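Local coordinates for uncharacterized conserved protein of COG5135 (Nostoc punctiforme, PDB 2I51), which binds flavin mononucleotide and is related to pyridoxamine 5'-phosphate oxidase, though its own reaction is not established, at residues I111-W114 with Q115-D119; M2-A5 with P6-A10. One frame throughout, in Å; residues are numbered along the deposited sequence.

Contact 1 of 2, residues I111-W114 with Q115-D119; sequences IAMW and QELSD. With EDO (1,2-ethanediol), chain E.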
loop_
_atom_site.group_PDB
_atom_site.type_symbol
_atom_site.label_atom_id
_atom_site.label_comp_id
_atom_site.label_asym_id
_atom_site.label_seq_id
_atom_site.Cartn_x
_atom_site.Cartn_y
_atom_site.Cartn_z
ATOM N N ILE A 111 2.347 19.892 17.866
ATOM C CA ILE A 111 3.581 20.493 18.414
ATOM C C ILE A 111 4.451 19.410 19.066
ATOM O O ILE A 111 5.663 19.347 18.868
ATOM C CB ILE A 111 3.246 21.608 19.428
ATOM C CG1 ILE A 111 2.554 22.752 18.692
ATOM C CG2 ILE A 111 4.542 22.104 20.107
ATOM C CD1 ILE A 111 1.654 23.682 19.563
ATOM N N ALA A 112 3.844 18.509 19.859
ATOM C CA ALA A 112 4.558 17.416 20.463
ATOM C C ALA A 112 5.206 16.541 19.412
ATOM O O ALA A 112 6.348 16.129 19.567
ATOM C CB ALA A 112 3.600 16.572 21.362
HETATM N N MSE A 113 4.458 16.197 18.362
HETATM C CA MSE A 113 5.035 15.366 17.317
HETATM C C MSE A 113 6.268 16.026 16.698
HETATM O O MSE A 113 7.314 15.396 16.489
HETATM C CB MSE A 113 3.992 15.057 16.274
HETATM C CG MSE A 113 4.421 14.254 15.056
HETATM SE SE MSE A 113 4.433 12.332 15.370
HETATM C CE MSE A 113 6.159 12.268 15.929
ATOM N N TRP A 114 6.127 17.295 16.333
ATOM C CA TRP A 114 7.246 18.061 15.770
ATOM C C TRP A 114 8.475 17.963 16.647
ATOM O O TRP A 114 9.597 17.755 16.182
ATOM C CB TRP A 114 6.827 19.554 15.646
ATOM C CG TRP A 114 7.910 20.429 15.126
ATOM C CD1 TRP A 114 8.642 21.337 15.853
ATOM C CD2 TRP A 114 8.368 20.529 13.784
ATOM N NE1 TRP A 114 9.502 22.007 15.032
ATOM C CE2 TRP A 114 9.365 21.532 13.753
ATOM C CE3 TRP A 114 8.050 19.867 12.608
ATOM C CZ2 TRP A 114 10.007 21.893 12.602
ATOM C CZ3 TRP A 114 8.708 20.250 11.443
ATOM C CH2 TRP A 114 9.678 21.241 11.465
ATOM N N GLN A 115 8.279 18.187 17.942
ATOM C CA GLN A 115 9.369 18.203 18.897
ATOM C C GLN A 115 10.039 16.826 19.078
ATOM O O GLN A 115 11.244 16.772 19.392
ATOM C CB GLN A 115 8.871 18.731 20.223
ATOM C CG GLN A 115 8.541 20.221 20.126
ATOM C CD GLN A 115 8.096 20.786 21.442
ATOM O OE1 GLN A 115 8.047 20.052 22.439
ATOM N NE2 GLN A 115 7.698 22.057 21.470
ATOM N N GLU A 116 9.270 15.762 18.890
ATOM C CA GLU A 116 9.755 14.407 19.048
ATOM C C GLU A 116 10.561 13.915 17.869
ATOM O O GLU A 116 11.275 12.881 17.954
ATOM C CB GLU A 116 8.531 13.483 19.295
ATOM C CG GLU A 116 7.930 13.707 20.647
ATOM C CD GLU A 116 6.495 13.208 20.883
ATOM O OE1 GLU A 116 5.937 12.539 19.996
ATOM O OE2 GLU A 116 5.944 13.492 21.994
ATOM N N LEU A 117 10.438 14.570 16.735
ATOM C CA LEU A 117 11.191 14.197 15.569
ATOM C C LEU A 117 12.698 14.354 15.729
ATOM O O LEU A 117 13.184 15.127 16.548
ATOM C CB LEU A 117 10.761 15.019 14.368
ATOM C CG LEU A 117 9.294 14.886 13.942
ATOM C CD1 LEU A 117 9.074 15.802 12.747
ATOM C CD2 LEU A 117 8.916 13.453 13.582
ATOM N N SER A 118 13.468 13.643 14.886
ATOM C CA SER A 118 14.853 14.007 14.759
ATOM C C SER A 118 15.089 15.315 13.976
ATOM O O SER A 118 14.230 15.783 13.232
ATOM C CB SER A 118 15.632 12.893 14.020
ATOM O OG SER A 118 15.110 12.778 12.714
ATOM N N ASP A 119 16.292 15.877 14.096
ATOM C CA ASP A 119 16.663 16.999 13.243
ATOM C C ASP A 119 16.510 16.657 11.785
ATOM O O ASP A 119 16.049 17.461 11.010
ATOM C CB ASP A 119 18.095 17.488 13.520
ATOM C CG ASP A 119 18.232 18.254 14.812
ATOM O OD1 ASP A 119 17.253 18.922 15.260
ATOM O OD2 ASP A 119 19.367 18.276 15.354
HETATM C C1 EDO E . 7.343 16.099 22.802
HETATM O O1 EDO E . 7.327 14.975 23.692
HETATM C C2 EDO E . 7.392 17.383 23.604
HETATM O O2 EDO E . 8.751 17.811 23.627
#
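The indole of Trp114 meets Leu117 obliquely, its CE3 lying 4.2 Å from Leu117 CD1. This is the last turn of helix 107-116, where side chains three and four residues apart pack along the helix as the chain leaves it. Trp114 CG stands anti to the backbone N (chi1 178°), which swings the ring off the helix into the protein. There Phe155 meets it edge-to-face, and NE1 donates to the backbone O of Asp147. The carboxylate of Glu116 is the second flat group. Its OE2 accepts a hydrogen bond from O1 of an ethanediol at 2.6 Å, while OE1 forms a salt bridge with Arg56. The amide of Gln115 is the third. It lies alongside Ile111, with NE2 3.4 Å from Ile111 CG2, and this nitrogen donates to the backbone O of Ile149. OE1 of the same amide accepts from the other hydroxyl of the diol, O2. The diol, probably left from crystallisation, thus bridges Gln115 and Glu116.

The backbone bonds grow weaker toward Leu117. Gln115 N to Ile111 O is 3.0 Å with a fairly straight N-H (160°). Glu116 N to Ala112 O is equally short but more bent, at 139°. After that the bonding splits: Met113 O receives weak bonds from both Glu116 N and Leu117 N, and Trp114 O receives another weak one from Leu117 N. On the buried side, the selenomethionine at Met113 crosses Leu117 at about a right angle. Its chain bends at chi2 and chi3, which turns the terminal methyl toward the C-terminal end of the helix. Met113 CE thereby comes to rest 3.8 Å from Leu117 CD2.

Contact 2 of 2, residues M2-A5 with P6-A10; sequences MSLA and PWRGA. With EDO (1,2-ethanediol), chain F.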
loop_
_atom_site.group_PDB
_atom_site.type_symbol
_atom_site.label_atom_id
_atom_site.label_comp_id
_atom_site.label_asym_id
_atom_site.label_seq_id
_atom_site.Cartn_x
_atom_site.Cartn_y
_atom_site.Cartn_z
HETATM N N MSE A 2 -10.992 5.708 24.022
HETATM C CA MSE A 2 -10.549 5.872 25.445
HETATM C C MSE A 2 -10.216 4.512 26.053
HETATM O O MSE A 2 -9.197 4.368 26.739
HETATM C CB MSE A 2 -11.605 6.593 26.290
ATOM N N SER A 3 -11.062 3.514 25.830
ATOM C CA SER A 3 -10.653 2.150 26.165
ATOM C C SER A 3 -9.797 1.638 24.988
ATOM O O SER A 3 -9.968 2.079 23.839
ATOM C CB SER A 3 -11.839 1.243 26.440
ATOM O OG SER A 3 -12.475 0.829 25.260
ATOM N N LEU A 4 -8.842 0.779 25.308
ATOM C CA LEU A 4 -7.970 0.212 24.272
ATOM C C LEU A 4 -8.783 -0.659 23.327
ATOM O O LEU A 4 -9.558 -1.519 23.727
ATOM C CB LEU A 4 -6.804 -0.593 24.890
ATOM C CG LEU A 4 -5.616 0.215 25.445
ATOM C CD1 LEU A 4 -4.736 -0.602 26.416
ATOM C CD2 LEU A 4 -4.758 0.773 24.320
ATOM N N ALA A 5 -8.592 -0.441 22.037
ATOM C CA ALA A 5 -9.274 -1.250 21.052
ATOM C C ALA A 5 -8.747 -2.672 21.130
ATOM O O ALA A 5 -7.585 -2.917 21.484
ATOM C CB ALA A 5 -9.026 -0.657 19.653
ATOM N N PRO A 6 -9.584 -3.656 20.783
ATOM C CA PRO A 6 -9.252 -5.058 21.008
ATOM C C PRO A 6 -8.149 -5.622 20.135
ATOM O O PRO A 6 -7.674 -6.717 20.391
ATOM C CB PRO A 6 -10.587 -5.766 20.704
ATOM C CG PRO A 6 -11.297 -4.870 19.802
ATOM C CD PRO A 6 -10.983 -3.503 20.334
ATOM N N TRP A 7 -7.748 -4.880 19.116
ATOM C CA TRP A 7 -6.658 -5.245 18.227
ATOM C C TRP A 7 -5.344 -4.601 18.641
ATOM O O TRP A 7 -4.303 -4.859 18.014
ATOM C CB TRP A 7 -6.956 -4.885 16.745
ATOM C CG TRP A 7 -7.596 -3.528 16.570
ATOM C CD1 TRP A 7 -8.914 -3.286 16.423
ATOM C CD2 TRP A 7 -6.948 -2.238 16.581
ATOM N NE1 TRP A 7 -9.140 -1.952 16.339
ATOM C CE2 TRP A 7 -7.967 -1.267 16.433
ATOM C CE3 TRP A 7 -5.622 -1.808 16.666
ATOM C CZ2 TRP A 7 -7.685 0.107 16.381
ATOM C CZ3 TRP A 7 -5.340 -0.460 16.645
ATOM C CH2 TRP A 7 -6.384 0.495 16.512
ATOM N N ARG A 8 -5.357 -3.819 19.724
ATOM C CA ARG A 8 -4.133 -3.151 20.139
ATOM C C ARG A 8 -3.064 -4.133 20.620
ATOM O O ARG A 8 -1.874 -3.931 20.338
ATOM C CB ARG A 8 -4.389 -2.082 21.197
ATOM C CG ARG A 8 -5.051 -0.848 20.648
ATOM C CD ARG A 8 -4.125 0.040 19.928
ATOM N NE ARG A 8 -3.019 0.635 20.697
ATOM C CZ ARG A 8 -3.099 1.797 21.343
ATOM N NH1 ARG A 8 -4.237 2.469 21.401
ATOM N NH2 ARG A 8 -2.030 2.315 21.933
ATOM N N GLY A 9 -3.464 -5.179 21.318
ATOM C CA GLY A 9 -2.508 -6.182 21.720
ATOM C C GLY A 9 -1.848 -6.885 20.559
ATOM O O GLY A 9 -0.630 -7.140 20.579
ATOM N N ALA A 10 -2.631 -7.156 19.514
ATOM C CA ALA A 10 -2.113 -7.809 18.308
ATOM C C ALA A 10 -1.056 -6.925 17.667
ATOM O O ALA A 10 0.033 -7.396 17.220
ATOM C CB ALA A 10 -3.257 -8.140 17.312
HETATM C C1 EDO F . -6.117 4.574 26.288
HETATM O O1 EDO F . -6.921 3.424 26.559
HETATM C C2 EDO F . -5.597 4.348 24.892
HETATM O O2 EDO F . -6.744 3.991 24.111
HETATM O O HOH W 1 -5.969 -5.203 22.878
#
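A type I beta turn from Ala5 to Arg8 leads the N-terminal arm into helix 8-17. Arg8 N closes it by donating to Ala5 O at 3.0 Å, with an N-H angle of 162°. The donor stands above the carbonyl plane, 50° out of it. A water also donates to Ala5 O and accepts from Gly9 N, so the first turn of the helix is tied to the same carbonyl. Two side-chain contacts flank this turn. The methyl of Ala5 sits over one face of the Trp7 indole in a CH-pi contact, CB lying 3.8 Å from the centroid of the five-membered ring. It is offset toward the rim, and the nearest ring atom is Trp7 CE2 at 3.4 Å. Trp7 CG is wedged between the backbone N and the carbonyl carbon (chi1 42°), which folds the ring back over Ala5. Trp188 and Tyr180 meet this indole edge-to-face. The other contact is at Arg8, whose chain bends at chi2 and chi3. In one of the two conformers of Leu4, its CD2 lies over one face of the guanidinium, 3.4 Å from Arg8 NH1. That nitrogen donates to Asn53 OD1 and Thr52 O, and Phe48 makes a cation-pi contact with the group. Replacing Arg8 by an alanine would probably leave Asn53 OD1 and Thr52 O without this donor and the Phe48 ring without its cation. Two hydrogen bonds from NH1 and the Phe48 ring are consistent with a guanidinium limited in its rotation.

In the fold
From the N terminus, the chain first passes through contact 2, where residues 2-10 turn from the arm into helix 8-17. It then runs through strands 26-32, 38-44 and 55-60, helix 64-71, and strands 74-81 and 86-97 before reaching contact 1 at the end of helix 107-116. The two contacts lie in series. Each is local, so neither closes a long loop, and they do not nest or cross. The centres of contact 1 and contact 2 are about 25 Å apart, and the nearest atoms of contact 1 and contact 2 about 13 Å apart. Both pack on the antiparallel sheet and share strand 155-169: contact 2 also meets strands 86-97 and 188-192, and contact 1 also meets strand 55-60.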